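Local coordinates for protein isoflavone reductase (PDB 2GAS) that reduces isoflavones to chiral isoflavanones with NADPH, a late step on the route to the pterocarpan phytoalexin (-)-medicarpin in alfalfa, at residues A[63-68]-A[89-94]; A[154-159]-A[189-194]; A[216-221]-A[296-301]. One frame throughout, in Å; residues are numbered along the deposited sequence.

Contact 1 of 3, residues A[63-68]-A[89-94]; sequences DINDHE and IEDQVK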
ATOM      1  N   ASP A  63       7.361   5.105  20.629  1.00 35.42           N
ATOM      2  CA  ASP A  63       7.662   3.848  19.962  1.00 37.87           C
ATOM      3  C   ASP A  63       6.471   2.906  20.087  1.00 37.98           C
ATOM      4  O   ASP A  63       5.901   2.749  21.167  1.00 38.13           O
ATOM      5  CB  ASP A  63       8.904   3.205  20.585  1.00 40.44           C
ATOM      6  CG  ASP A  63       9.156   1.799  20.070  1.00 42.42           C
ATOM      7  OD1 ASP A  63       9.168   1.607  18.835  1.00 44.80           O
ATOM      8  OD2 ASP A  63       9.344   0.887  20.903  1.00 44.02           O
ATOM      9  N   ILE A  64       6.099   2.286  18.974  1.00 38.15           N
ATOM     10  CA  ILE A  64       4.977   1.356  18.949  1.00 38.76           C
ATOM     11  C   ILE A  64       5.076   0.356  20.098  1.00 38.61           C
ATOM     12  O   ILE A  64       4.063  -0.162  20.570  1.00 38.30           O
ATOM     13  CB  ILE A  64       4.935   0.568  17.617  1.00 39.17           C
ATOM     14  CG1 ILE A  64       4.948   1.539  16.434  1.00 40.75           C
ATOM     15  CG2 ILE A  64       3.704  -0.327  17.573  1.00 39.41           C
ATOM     16  CD1 ILE A  64       3.801   2.524  16.420  1.00 40.48           C
ATOM     17  N   ASN A  65       6.298   0.090  20.548  1.00 38.80           N
ATOM     18  CA  ASN A  65       6.519  -0.856  21.634  1.00 39.10           C
ATOM     19  C   ASN A  65       6.560  -0.212  23.019  1.00 38.82           C
ATOM     20  O   ASN A  65       6.871  -0.872  24.009  1.00 39.21           O
ATOM     21  CB  ASN A  65       7.804  -1.649  21.386  1.00 42.55           C
ATOM     22  CG  ASN A  65       7.721  -2.519  20.145  1.00 45.23           C
ATOM     23  OD1 ASN A  65       7.655  -2.017  19.020  1.00 47.62           O
ATOM     24  ND2 ASN A  65       7.712  -3.832  20.344  1.00 46.64           N
ATOM     25  N   ASP A  66       6.255   1.079  23.083  1.00 37.06           N
ATOM     26  CA  ASP A  66       6.228   1.793  24.354  1.00 35.41           C
ATOM     27  C   ASP A  66       4.814   2.345  24.522  1.00 33.68           C
ATOM     28  O   ASP A  66       4.520   3.475  24.131  1.00 31.11           O
ATOM     29  CB  ASP A  66       7.254   2.928  24.359  1.00 38.51           C
ATOM     30  CG  ASP A  66       7.401   3.574  25.725  1.00 39.81           C
ATOM     31  OD1 ASP A  66       8.321   4.402  25.897  1.00 43.13           O
ATOM     32  OD2 ASP A  66       6.598   3.257  26.627  1.00 41.99           O
ATOM     33  N   HIS A  67       3.948   1.522  25.108  1.00 31.21           N
ATOM     34  CA  HIS A  67       2.544   1.860  25.314  1.00 30.85           C
ATOM     35  C   HIS A  67       2.263   3.273  25.816  1.00 30.34           C
ATOM     36  O   HIS A  67       1.399   3.962  25.271  1.00 28.68           O
ATOM     37  CB  HIS A  67       1.900   0.836  26.255  1.00 29.78           C
ATOM     38  CG  HIS A  67       0.423   1.013  26.420  1.00 29.26           C
ATOM     39  ND1 HIS A  67      -0.136   1.632  27.517  1.00 30.41           N
ATOM     40  CD2 HIS A  67      -0.610   0.672  25.613  1.00 27.26           C
ATOM     41  CE1 HIS A  67      -1.450   1.665  27.378  1.00 28.21           C
ATOM     42  NE2 HIS A  67      -1.763   1.090  26.231  1.00 30.08           N
ATOM     43  N   GLU A  68       2.985   3.706  26.845  1.00 30.69           N
ATOM     44  CA  GLU A  68       2.784   5.042  27.404  1.00 31.20           C
ATOM     45  C   GLU A  68       2.960   6.142  26.371  1.00 29.57           C
ATOM     46  O   GLU A  68       2.138   7.054  26.282  1.00 28.86           O
ATOM     47  CB  GLU A  68       3.746   5.297  28.564  1.00 33.90           C
ATOM     48  CG  GLU A  68       3.487   4.447  29.792  1.00 40.68           C
ATOM     49  CD  GLU A  68       4.401   4.809  30.949  1.00 43.58           C
ATOM     50  OE1 GLU A  68       5.637   4.765  30.768  1.00 46.14           O
ATOM     51  OE2 GLU A  68       3.884   5.137  32.038  1.00 45.91           O
ATOM     52  N   ILE A  89       3.069  -6.501  11.235  1.00 21.81           N
ATOM     53  CA  ILE A  89       1.616  -6.516  11.173  1.00 22.29           C
ATOM     54  C   ILE A  89       1.024  -6.826  12.542  1.00 23.33           C
ATOM     55  O   ILE A  89       0.142  -6.117  13.022  1.00 21.44           O
ATOM     56  CB  ILE A  89       1.122  -7.562  10.152  1.00 21.89           C
ATOM     57  CG1 ILE A  89       1.542  -7.141   8.743  1.00 23.90           C
ATOM     58  CG2 ILE A  89      -0.388  -7.703  10.220  1.00 23.07           C
ATOM     59  CD1 ILE A  89       1.031  -5.773   8.325  1.00 27.60           C
ATOM     60  N   GLU A  90       1.533  -7.874  13.177  1.00 24.77           N
ATOM     61  CA  GLU A  90       1.026  -8.285  14.479  1.00 26.34           C
ATOM     62  C   GLU A  90       1.148  -7.244  15.587  1.00 25.67           C
ATOM     63  O   GLU A  90       0.417  -7.309  16.575  1.00 26.62           O
ATOM     64  CB  GLU A  90       1.693  -9.592  14.923  1.00 29.66           C
ATOM     65  CG  GLU A  90       3.210  -9.541  15.043  1.00 35.59           C
ATOM     66  CD  GLU A  90       3.940  -9.822  13.735  1.00 39.74           C
ATOM     67  OE1 GLU A  90       5.164 -10.073  13.796  1.00 41.97           O
ATOM     68  OE2 GLU A  90       3.309  -9.794  12.651  1.00 38.06           O
ATOM     69  N   ASP A  91       2.060  -6.285  15.438  1.00 23.65           N
ATOM     70  CA  ASP A  91       2.218  -5.257  16.459  1.00 23.75           C
ATOM     71  C   ASP A  91       1.061  -4.257  16.483  1.00 22.28           C
ATOM     72  O   ASP A  91       0.963  -3.427  17.388  1.00 21.02           O
ATOM     73  CB  ASP A  91       3.549  -4.518  16.293  1.00 26.19           C
ATOM     74  CG  ASP A  91       4.716  -5.269  16.919  1.00 27.06           C
ATOM     75  OD1 ASP A  91       4.470  -6.138  17.785  1.00 28.09           O
ATOM     76  OD2 ASP A  91       5.876  -4.986  16.560  1.00 28.35           O
ATOM     77  N   GLN A  92       0.172  -4.334  15.501  1.00 20.27           N
ATOM     78  CA  GLN A  92      -0.962  -3.422  15.491  1.00 19.92           C
ATOM     79  C   GLN A  92      -1.896  -3.739  16.654  1.00 18.79           C
ATOM     80  O   GLN A  92      -2.795  -2.964  16.961  1.00 19.76           O
ATOM     81  CB  GLN A  92      -1.710  -3.501  14.161  1.00 18.75           C
ATOM     82  CG  GLN A  92      -0.892  -2.933  13.013  1.00 19.33           C
ATOM     83  CD  GLN A  92      -1.582  -3.067  11.679  1.00 19.47           C
ATOM     84  OE1 GLN A  92      -2.210  -2.126  11.194  1.00 18.71           O
ATOM     85  NE2 GLN A  92      -1.475  -4.245  11.079  1.00 17.62           N
ATOM     86  N   VAL A  93      -1.680  -4.887  17.295  1.00 21.13           N
ATOM     87  CA  VAL A  93      -2.484  -5.264  18.456  1.00 21.55           C
ATOM     88  C   VAL A  93      -2.160  -4.250  19.543  1.00 19.73           C
ATOM     89  O   VAL A  93      -3.036  -3.802  20.281  1.00 20.59           O
ATOM     90  CB  VAL A  93      -2.115  -6.671  18.967  1.00 22.94           C
ATOM     91  CG1 VAL A  93      -2.807  -6.943  20.296  1.00 27.42           C
ATOM     92  CG2 VAL A  93      -2.519  -7.712  17.940  1.00 24.46           C
ATOM     93  N   LYS A  94      -0.884  -3.893  19.630  1.00 20.04           N
ATOM     94  CA  LYS A  94      -0.426  -2.926  20.616  1.00 20.45           C
ATOM     95  C   LYS A  94      -0.976  -1.546  20.273  1.00 21.24           C
ATOM     96  O   LYS A  94      -1.357  -0.782  21.160  1.00 19.95           O
ATOM     97  CB  LYS A  94       1.105  -2.902  20.644  1.00 22.63           C
ATOM     98  CG  LYS A  94       1.712  -4.255  20.988  1.00 23.07           C
ATOM     99  CD  LYS A  94       3.187  -4.333  20.621  1.00 25.56           C
ATOM    100  CE  LYS A  94       3.763  -5.696  20.986  1.00 28.41           C
ATOM    101  NZ  LYS A  94       5.179  -5.855  20.555  1.00 29.14           N
TER

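Contact 2 of 3, residues A[154-159]-A[189-194]; sequences AFTGYF and VTEADV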
ATOM      1  N   ALA A 154      -1.481  -2.773  -6.549  1.00 16.71           N
ATOM      2  CA  ALA A 154      -0.079  -2.756  -6.958  1.00 17.29           C
ATOM      3  C   ALA A 154       0.666  -1.432  -7.099  1.00 17.74           C
ATOM      4  O   ALA A 154       0.402  -0.654  -8.010  1.00 18.16           O
ATOM      5  CB  ALA A 154       0.073  -3.560  -8.254  1.00 16.41           C
ATOM      6  N   PHE A 155       1.620  -1.200  -6.202  1.00 17.12           N
ATOM      7  CA  PHE A 155       2.436   0.014  -6.250  1.00 16.82           C
ATOM      8  C   PHE A 155       3.299  -0.052  -7.503  1.00 18.17           C
ATOM      9  O   PHE A 155       3.892  -1.092  -7.795  1.00 16.47           O
ATOM     10  CB  PHE A 155       3.374   0.089  -5.046  1.00 17.57           C
ATOM     11  CG  PHE A 155       2.711   0.503  -3.774  1.00 17.84           C
ATOM     12  CD1 PHE A 155       2.316   1.822  -3.579  1.00 18.59           C
ATOM     13  CD2 PHE A 155       2.502  -0.418  -2.754  1.00 21.32           C
ATOM     14  CE1 PHE A 155       1.726   2.219  -2.383  1.00 20.09           C
ATOM     15  CE2 PHE A 155       1.913  -0.030  -1.556  1.00 19.78           C
ATOM     16  CZ  PHE A 155       1.524   1.290  -1.370  1.00 19.63           C
ATOM     17  N   THR A 156       3.399   1.058  -8.224  1.00 16.64           N
ATOM     18  CA  THR A 156       4.215   1.087  -9.432  1.00 17.26           C
ATOM     19  C   THR A 156       5.679   0.786  -9.129  1.00 18.95           C
ATOM     20  O   THR A 156       6.328   0.037  -9.859  1.00 19.33           O
ATOM     21  CB  THR A 156       4.135   2.459 -10.125  1.00 18.06           C
ATOM     22  OG1 THR A 156       4.348   3.495  -9.157  1.00 19.05           O
ATOM     23  CG2 THR A 156       2.777   2.645 -10.788  1.00 18.71           C
ATOM     24  N   GLY A 157       6.191   1.363  -8.043  1.00 18.27           N
ATOM     25  CA  GLY A 157       7.580   1.156  -7.679  1.00 20.48           C
ATOM     26  C   GLY A 157       7.939  -0.260  -7.280  1.00 23.35           C
ATOM     27  O   GLY A 157       9.118  -0.602  -7.218  1.00 25.03           O
ATOM     28  N   TYR A 158       6.929  -1.084  -7.015  1.00 23.79           N
ATOM     29  CA  TYR A 158       7.163  -2.464  -6.613  1.00 26.51           C
ATOM     30  C   TYR A 158       6.799  -3.495  -7.671  1.00 26.93           C
ATOM     31  O   TYR A 158       7.514  -4.485  -7.836  1.00 29.07           O
ATOM     32  CB  TYR A 158       6.396  -2.770  -5.325  1.00 28.94           C
ATOM     33  CG  TYR A 158       6.990  -2.103  -4.109  1.00 34.82           C
ATOM     34  CD1 TYR A 158       8.229  -2.502  -3.611  1.00 37.14           C
ATOM     35  CD2 TYR A 158       6.329  -1.051  -3.471  1.00 38.01           C
ATOM     36  CE1 TYR A 158       8.800  -1.871  -2.508  1.00 40.35           C
ATOM     37  CE2 TYR A 158       6.892  -0.412  -2.366  1.00 40.39           C
ATOM     38  CZ  TYR A 158       8.127  -0.828  -1.892  1.00 40.94           C
ATOM     39  OH  TYR A 158       8.696  -0.201  -0.807  1.00 45.02           O
ATOM     40  N   PHE A 159       5.697  -3.267  -8.385  1.00 24.32           N
ATOM     41  CA  PHE A 159       5.238  -4.206  -9.406  1.00 24.03           C
ATOM     42  C   PHE A 159       5.545  -3.802 -10.840  1.00 23.98           C
ATOM     43  O   PHE A 159       6.141  -4.565 -11.597  1.00 26.62           O
ATOM     44  CB  PHE A 159       3.721  -4.417  -9.317  1.00 26.15           C
ATOM     45  CG  PHE A 159       3.271  -5.188  -8.107  1.00 29.78           C
ATOM     46  CD1 PHE A 159       3.200  -4.578  -6.861  1.00 28.07           C
ATOM     47  CD2 PHE A 159       2.882  -6.520  -8.227  1.00 30.25           C
ATOM     48  CE1 PHE A 159       2.745  -5.281  -5.748  1.00 29.71           C
ATOM     49  CE2 PHE A 159       2.426  -7.232  -7.121  1.00 31.63           C
ATOM     50  CZ  PHE A 159       2.357  -6.610  -5.879  1.00 29.64           C
ATOM     51  N   VAL A 189      -0.741   1.936  -9.171  1.00 16.61           N
ATOM     52  CA  VAL A 189      -0.800   3.299  -8.654  1.00 16.11           C
ATOM     53  C   VAL A 189       0.563   3.679  -8.078  1.00 14.81           C
ATOM     54  O   VAL A 189       1.242   2.843  -7.475  1.00 14.88           O
ATOM     55  CB  VAL A 189      -1.903   3.413  -7.559  1.00 17.17           C
ATOM     56  CG1 VAL A 189      -1.598   2.464  -6.406  1.00 18.10           C
ATOM     57  CG2 VAL A 189      -2.016   4.842  -7.057  1.00 14.93           C
ATOM     58  N   THR A 190       0.978   4.929  -8.266  1.00 14.91           N
ATOM     59  CA  THR A 190       2.272   5.351  -7.737  1.00 15.39           C
ATOM     60  C   THR A 190       2.180   5.543  -6.227  1.00 14.34           C
ATOM     61  O   THR A 190       1.096   5.753  -5.687  1.00 13.63           O
ATOM     62  CB  THR A 190       2.757   6.679  -8.363  1.00 17.07           C
ATOM     63  OG1 THR A 190       1.907   7.753  -7.936  1.00 16.27           O
ATOM     64  CG2 THR A 190       2.726   6.595  -9.881  1.00 14.55           C
ATOM     65  N   GLU A 191       3.322   5.471  -5.547  1.00 15.83           N
ATOM     66  CA  GLU A 191       3.341   5.653  -4.100  1.00 17.06           C
ATOM     67  C   GLU A 191       2.838   7.051  -3.751  1.00 16.64           C
ATOM     68  O   GLU A 191       2.084   7.225  -2.797  1.00 16.12           O
ATOM     69  CB  GLU A 191       4.755   5.464  -3.539  1.00 18.47           C
ATOM     70  CG  GLU A 191       5.330   4.049  -3.674  1.00 20.09           C
ATOM     71  CD  GLU A 191       5.667   3.685  -5.106  1.00 24.33           C
ATOM     72  OE1 GLU A 191       6.188   4.554  -5.831  1.00 28.02           O
ATOM     73  OE2 GLU A 191       5.426   2.531  -5.507  1.00 25.69           O
ATOM     74  N   ALA A 192       3.247   8.046  -4.532  1.00 16.53           N
ATOM     75  CA  ALA A 192       2.815   9.415  -4.281  1.00 16.47           C
ATOM     76  C   ALA A 192       1.291   9.511  -4.315  1.00 15.51           C
ATOM     77  O   ALA A 192       0.674  10.128  -3.439  1.00 16.05           O
ATOM     78  CB  ALA A 192       3.427  10.359  -5.324  1.00 16.12           C
ATOM     79  N   ASP A 193       0.683   8.899  -5.326  1.00 16.06           N
ATOM     80  CA  ASP A 193      -0.765   8.930  -5.469  1.00 14.96           C
ATOM     81  C   ASP A 193      -1.467   8.172  -4.348  1.00 16.79           C
ATOM     82  O   ASP A 193      -2.566   8.543  -3.940  1.00 15.71           O
ATOM     83  CB  ASP A 193      -1.179   8.379  -6.835  1.00 15.98           C
ATOM     84  CG  ASP A 193      -0.913   9.363  -7.967  1.00 18.29           C
ATOM     85  OD1 ASP A 193      -1.034   8.956  -9.141  1.00 18.71           O
ATOM     86  OD2 ASP A 193      -0.588  10.543  -7.684  1.00 19.70           O
ATOM     87  N   VAL A 194      -0.849   7.103  -3.853  1.00 14.45           N
ATOM     88  CA  VAL A 194      -1.461   6.382  -2.748  1.00 15.34           C
ATOM     89  C   VAL A 194      -1.517   7.345  -1.563  1.00 14.86           C
ATOM     90  O   VAL A 194      -2.483   7.346  -0.796  1.00 14.52           O
ATOM     91  CB  VAL A 194      -0.663   5.117  -2.389  1.00 16.16           C
ATOM     92  CG1 VAL A 194      -1.161   4.529  -1.069  1.00 15.66           C
ATOM     93  CG2 VAL A 194      -0.836   4.089  -3.502  1.00 16.09           C
TER
HETATM   94  O   HOH W   1       6.742   4.458  -8.252  1.00 30.12           O

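Contact 3 of 3, residues A[216-221]-A[296-301]; sequences LPKNYL and YTTADE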
ATOM      1  N   LEU A 216      -7.686   2.556 -10.702  1.00 18.96           N
ATOM      2  CA  LEU A 216      -7.764   3.700 -11.612  1.00 18.69           C
ATOM      3  C   LEU A 216      -7.896   3.250 -13.073  1.00 19.17           C
ATOM      4  O   LEU A 216      -7.080   2.490 -13.581  1.00 19.10           O
ATOM      5  CB  LEU A 216      -6.531   4.582 -11.405  1.00 18.10           C
ATOM      6  CG  LEU A 216      -6.283   4.946  -9.930  1.00 18.97           C
ATOM      7  CD1 LEU A 216      -4.899   5.536  -9.763  1.00 20.28           C
ATOM      8  CD2 LEU A 216      -7.352   5.919  -9.443  1.00 20.15           C
ATOM      9  N   PRO A 217      -8.936   3.735 -13.769  1.00 21.50           N
ATOM     10  CA  PRO A 217      -9.217   3.395 -15.167  1.00 21.57           C
ATOM     11  C   PRO A 217      -8.041   3.207 -16.126  1.00 21.57           C
ATOM     12  O   PRO A 217      -7.900   2.145 -16.727  1.00 23.05           O
ATOM     13  CB  PRO A 217     -10.158   4.514 -15.601  1.00 23.89           C
ATOM     14  CG  PRO A 217     -10.958   4.730 -14.360  1.00 22.91           C
ATOM     15  CD  PRO A 217      -9.879   4.761 -13.289  1.00 21.11           C
ATOM     16  N   LYS A 218      -7.199   4.224 -16.272  1.00 21.73           N
ATOM     17  CA  LYS A 218      -6.074   4.122 -17.194  1.00 22.15           C
ATOM     18  C   LYS A 218      -4.936   3.246 -16.692  1.00 21.96           C
ATOM     19  O   LYS A 218      -3.996   2.960 -17.436  1.00 22.26           O
ATOM     20  CB  LYS A 218      -5.542   5.515 -17.538  1.00 23.25           C
ATOM     21  CG  LYS A 218      -6.485   6.312 -18.432  1.00 23.99           C
ATOM     22  CD  LYS A 218      -5.938   7.697 -18.755  1.00 25.91           C
ATOM     23  CE  LYS A 218      -5.890   8.578 -17.517  1.00 25.96           C
ATOM     24  NZ  LYS A 218      -5.404   9.955 -17.826  1.00 25.59           N
ATOM     25  N   ASN A 219      -5.030   2.815 -15.434  1.00 19.29           N
ATOM     26  CA  ASN A 219      -4.002   1.968 -14.826  1.00 18.88           C
ATOM     27  C   ASN A 219      -4.527   0.572 -14.520  1.00 18.37           C
ATOM     28  O   ASN A 219      -3.860  -0.210 -13.845  1.00 19.42           O
ATOM     29  CB  ASN A 219      -3.482   2.606 -13.533  1.00 16.32           C
ATOM     30  CG  ASN A 219      -2.726   3.895 -13.782  1.00 18.33           C
ATOM     31  OD1 ASN A 219      -2.590   4.340 -14.921  1.00 18.80           O
ATOM     32  ND2 ASN A 219      -2.227   4.504 -12.711  1.00 14.35           N
ATOM     33  N   TYR A 220      -5.724   0.272 -15.013  1.00 18.37           N
ATOM     34  CA  TYR A 220      -6.347  -1.034 -14.814  1.00 18.15           C
ATOM     35  C   TYR A 220      -5.958  -1.765 -16.092  1.00 18.02           C
ATOM     36  O   TYR A 220      -6.618  -1.624 -17.123  1.00 17.69           O
ATOM     37  CB  TYR A 220      -7.861  -0.858 -14.714  1.00 19.09           C
ATOM     38  CG  TYR A 220      -8.598  -2.057 -14.171  1.00 21.88           C
ATOM     39  CD1 TYR A 220      -8.316  -2.552 -12.900  1.00 23.70           C
ATOM     40  CD2 TYR A 220      -9.598  -2.681 -14.918  1.00 24.15           C
ATOM     41  CE1 TYR A 220      -9.015  -3.640 -12.383  1.00 24.30           C
ATOM     42  CE2 TYR A 220     -10.303  -3.772 -14.409  1.00 25.82           C
ATOM     43  CZ  TYR A 220     -10.004  -4.243 -13.142  1.00 26.04           C
ATOM     44  OH  TYR A 220     -10.699  -5.314 -12.628  1.00 30.58           O
ATOM     45  N   LEU A 221      -4.885  -2.546 -16.013  1.00 16.68           N
ATOM     46  CA  LEU A 221      -4.344  -3.214 -17.190  1.00 17.03           C
ATOM     47  C   LEU A 221      -3.927  -4.658 -16.990  1.00 17.27           C
ATOM     48  O   LEU A 221      -3.430  -5.030 -15.931  1.00 16.88           O
ATOM     49  CB  LEU A 221      -3.113  -2.439 -17.662  1.00 18.59           C
ATOM     50  CG  LEU A 221      -3.260  -0.934 -17.894  1.00 18.79           C
ATOM     51  CD1 LEU A 221      -1.889  -0.271 -17.852  1.00 20.60           C
ATOM     52  CD2 LEU A 221      -3.948  -0.689 -19.225  1.00 22.24           C
ATOM     53  N   TYR A 296      -4.351  11.362 -11.251  1.00 24.03           N
ATOM     54  CA  TYR A 296      -3.320  10.366 -11.003  1.00 22.86           C
ATOM     55  C   TYR A 296      -2.309  10.182 -12.126  1.00 22.37           C
ATOM     56  O   TYR A 296      -2.593  10.459 -13.293  1.00 23.19           O
ATOM     57  CB  TYR A 296      -3.973   9.015 -10.688  1.00 20.53           C
ATOM     58  CG  TYR A 296      -4.834   8.451 -11.800  1.00 19.44           C
ATOM     59  CD1 TYR A 296      -6.188   8.779 -11.908  1.00 19.74           C
ATOM     60  CD2 TYR A 296      -4.296   7.574 -12.738  1.00 17.90           C
ATOM     61  CE1 TYR A 296      -6.981   8.240 -12.921  1.00 21.29           C
ATOM     62  CE2 TYR A 296      -5.077   7.034 -13.753  1.00 19.11           C
ATOM     63  CZ  TYR A 296      -6.416   7.369 -13.839  1.00 18.13           C
ATOM     64  OH  TYR A 296      -7.181   6.821 -14.836  1.00 24.02           O
ATOM     65  N   THR A 297      -1.121   9.717 -11.753  1.00 20.78           N
ATOM     66  CA  THR A 297      -0.056   9.440 -12.707  1.00 20.49           C
ATOM     67  C   THR A 297      -0.413   8.125 -13.394  1.00 19.93           C
ATOM     68  O   THR A 297      -0.697   7.128 -12.732  1.00 19.19           O
ATOM     69  CB  THR A 297       1.305   9.287 -11.993  1.00 20.23           C
ATOM     70  OG1 THR A 297       1.698  10.549 -11.438  1.00 22.34           O
ATOM     71  CG2 THR A 297       2.370   8.810 -12.968  1.00 20.87           C
ATOM     72  N   THR A 298      -0.414   8.117 -14.722  1.00 19.46           N
ATOM     73  CA  THR A 298      -0.763   6.900 -15.443  1.00 18.15           C
ATOM     74  C   THR A 298       0.402   5.919 -15.518  1.00 18.28           C
ATOM     75  O   THR A 298       1.559   6.284 -15.316  1.00 17.86           O
ATOM     76  CB  THR A 298      -1.226   7.218 -16.876  1.00 20.36           C
ATOM     77  OG1 THR A 298      -0.140   7.802 -17.603  1.00 22.16           O
ATOM     78  CG2 THR A 298      -2.396   8.194 -16.849  1.00 21.36           C
ATOM     79  N   ALA A 299       0.092   4.660 -15.802  1.00 18.68           N
ATOM     80  CA  ALA A 299       1.134   3.654 -15.925  1.00 18.96           C
ATOM     81  C   ALA A 299       2.034   4.086 -17.081  1.00 21.04           C
ATOM     82  O   ALA A 299       3.251   3.912 -17.039  1.00 20.91           O
ATOM     83  CB  ALA A 299       0.518   2.299 -16.214  1.00 21.37           C
ATOM     84  N   ASP A 300       1.420   4.663 -18.110  1.00 21.38           N
ATOM     85  CA  ASP A 300       2.156   5.137 -19.277  1.00 24.59           C
ATOM     86  C   ASP A 300       3.167   6.208 -18.870  1.00 23.41           C
ATOM     87  O   ASP A 300       4.331   6.153 -19.257  1.00 25.28           O
ATOM     88  CB  ASP A 300       1.185   5.717 -20.310  1.00 29.70           C
ATOM     89  CG  ASP A 300       1.888   6.185 -21.569  1.00 34.81           C
ATOM     90  OD1 ASP A 300       2.342   5.325 -22.353  1.00 39.15           O
ATOM     91  OD2 ASP A 300       1.995   7.411 -21.770  1.00 39.01           O
ATOM     92  N   GLU A 301       2.711   7.180 -18.087  1.00 23.17           N
ATOM     93  CA  GLU A 301       3.573   8.261 -17.617  1.00 22.31           C
ATOM     94  C   GLU A 301       4.662   7.718 -16.696  1.00 21.47           C
ATOM     95  O   GLU A 301       5.829   8.097 -16.807  1.00 21.60           O
ATOM     96  CB  GLU A 301       2.731   9.325 -16.888  1.00 25.32           C
ATOM     97  CG  GLU A 301       1.867  10.179 -17.825  1.00 28.89           C
ATOM     98  CD  GLU A 301       0.810  11.025 -17.107  1.00 31.94           C
ATOM     99  OE1 GLU A 301       0.221  11.913 -17.763  1.00 33.95           O
ATOM    100  OE2 GLU A 301       0.551  10.804 -15.904  1.00 28.45           O
TER
HETATM  101  O   HOH W   2      -1.630   3.998 -18.600  1.00 23.74           O
HETATM  102  O   HOH W   3      -4.847  10.627 -15.080  1.00 30.74           O

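Contact 1 of 3, residues A[63-68]-A[89-94]
Ile64 and Asn65 meet Asp91 and Lys94 where two loops of a Rossmann fold run into their helices, and the pairing illustrates how a buried methyl and an exposed charge can share one small contact. Segment 63-68 follows strand 58-61 and leads into helix 67-74; segment 89-94 opens helix 92-102, after strand 79-82. A type I turn from Asp63 to Asp66, closed by Asp66 N on Asp63 O at 2.6 Å, carries Ile64 and Asn65 on its two middle positions. In Ile64, a chi1 of -53° keeps CG1 beside the backbone N and leaves CG2 anti to it, which sends this methyl to the Asp91 backbone: it stands 4.1 Å from Asp91 O and 4.4 Å from Asp91 CB. The Ile64 side chain also packs on Leu87 and Ile95. On the polar side of the same residue, Ile64 O lies 4.0 Å from Lys94 CB, where the lysine side chain starts.

The CG of Lys94 is anti to the carbonyl carbon (chi1 -59°), and the extended chain beyond crosses Asn65 obliquely, bringing the ammonium to the amide end of Asn65, whose orientation is uncertain. Asp91 CB points toward the turn as well. Lys94 N also donates to Asp91 O, three residues back, at 2.9 Å. Asn65 lies about 6 Å, side chain to side chain, from Arg34, a probable NADP(+)-binding residue, and Asp63 OD1 forms a weak, long ion pair with that arginine; this places the turn beside the cofactor end of the sheet. The salt bridge finishes the exposed side: Lys94 NZ reaches Asp91 OD1 at 2.9 Å, coming from above the carboxylate, 50° out of its plane.

Contact 2 of 3, residues A[154-159]-A[189-194]
Phe155 and Val189 form a parallel bridge in which the two polar backbone atoms of Val189 are both spent on the residues flanking Phe155. Val189 N donates to Ala154 O at 3.1 Å, and Val189 O accepts from Thr156 N at 2.9 Å, that donor standing above the carbonyl plane. Beyond the bridge 189-194 enters a regular helix and 154-159 a weakly bonded one with a pi-type turn. Phe155 O is taken twice, by Tyr158 N and Phe159 N, whereas Gly157 N looks across the contact to Glu191 OE2, 2.9 Å away, which receives its hydrogen on the syn lone pair. The bend of Glu191 at chi2 (71°) folds the carboxylate back over this helix start. Its other oxygen, Glu191 OE1, accepts from a water at 2.5 Å, and the same water lies 2.7 Å from Thr156 OG1, so both carboxylate oxygens are occupied. On the far helix Thr190 OG1 caps Asp193 N at 3.1 Å. Apolar contact adds to this: Phe155 CE1 presses on Val194 CG2 at 3.4 Å, and the ring touches Ile14 of the loop inferred to bind NADP(+). Strand-to-helix junctions with a threonine N-cap here bring the small mixed sheet's edge against the glycine-rich loop of a Rossmann-type reductase.

Contact 3 of 3, residues A[216-221]-A[296-301]
Tyr296 turns its ring between its own backbone N and carbonyl carbon (chi1 61°), and this torsion, with the backbone placement of Leu216, sets Leu216 CB over the ring, 3.7 Å from the Tyr296 centroid, a CH-pi contact. Leu216 holds CG anti to its carbonyl carbon (chi1 -51°), which lays CD1 3.6 Å from Tyr296 CG. A water lies over the opposite face and bridges Lys218 NZ and Tyr296 O. At the far end of the ring Tyr296 OH accepts from Lys218 N at 3.0 Å, nearly straight at 167°. A leucine in place of Tyr296 would probably leave Lys218 N without this acceptor and Leu216 without the flat face it rests on. Asn219 makes two bonds across the contact: its ND2 donates to Thr297 O at 3.0 Å, within both the amide and carbonyl planes, and its OD1 accepts from Ala299 N at 2.8 Å, from above the carbonyl plane. Outside it, Asn219 ND2 also binds Tyr188 O. The bent Lys218 chain lays CE 3.6 Å from Thr298 CG2. The helix start is closed by Thr298 OG1 accepting from Glu301 N and Glu301 OE2 from Thr298 N, the reciprocal pair that defines a capping box at the N-terminus of the last helix, 299-303.

Contact 2 is the buried one, near the centre of the chain, whereas contacts 1 and 3 are only partly buried and lie on opposite sides of the chain's centre. Contacts 2 and 3 reach the same mixed sheet, contact 2 through strands 154-155 and 185-189 and contact 3 through 220-222; their centres are 10 Å apart, and Asp193 OD1 hydrogen-bonds to Thr297 N between them. Contact 1 stands apart in the Rossmann sheet region, 26 Å from contact 2 between centres. Chemistry follows place: contact 1 has no clear hydrogen bond across it and holds a charged pair within one segment, contact 2 relies on strand pairing plus one carboxylate bond, and contact 3 on side chains bonding to backbone.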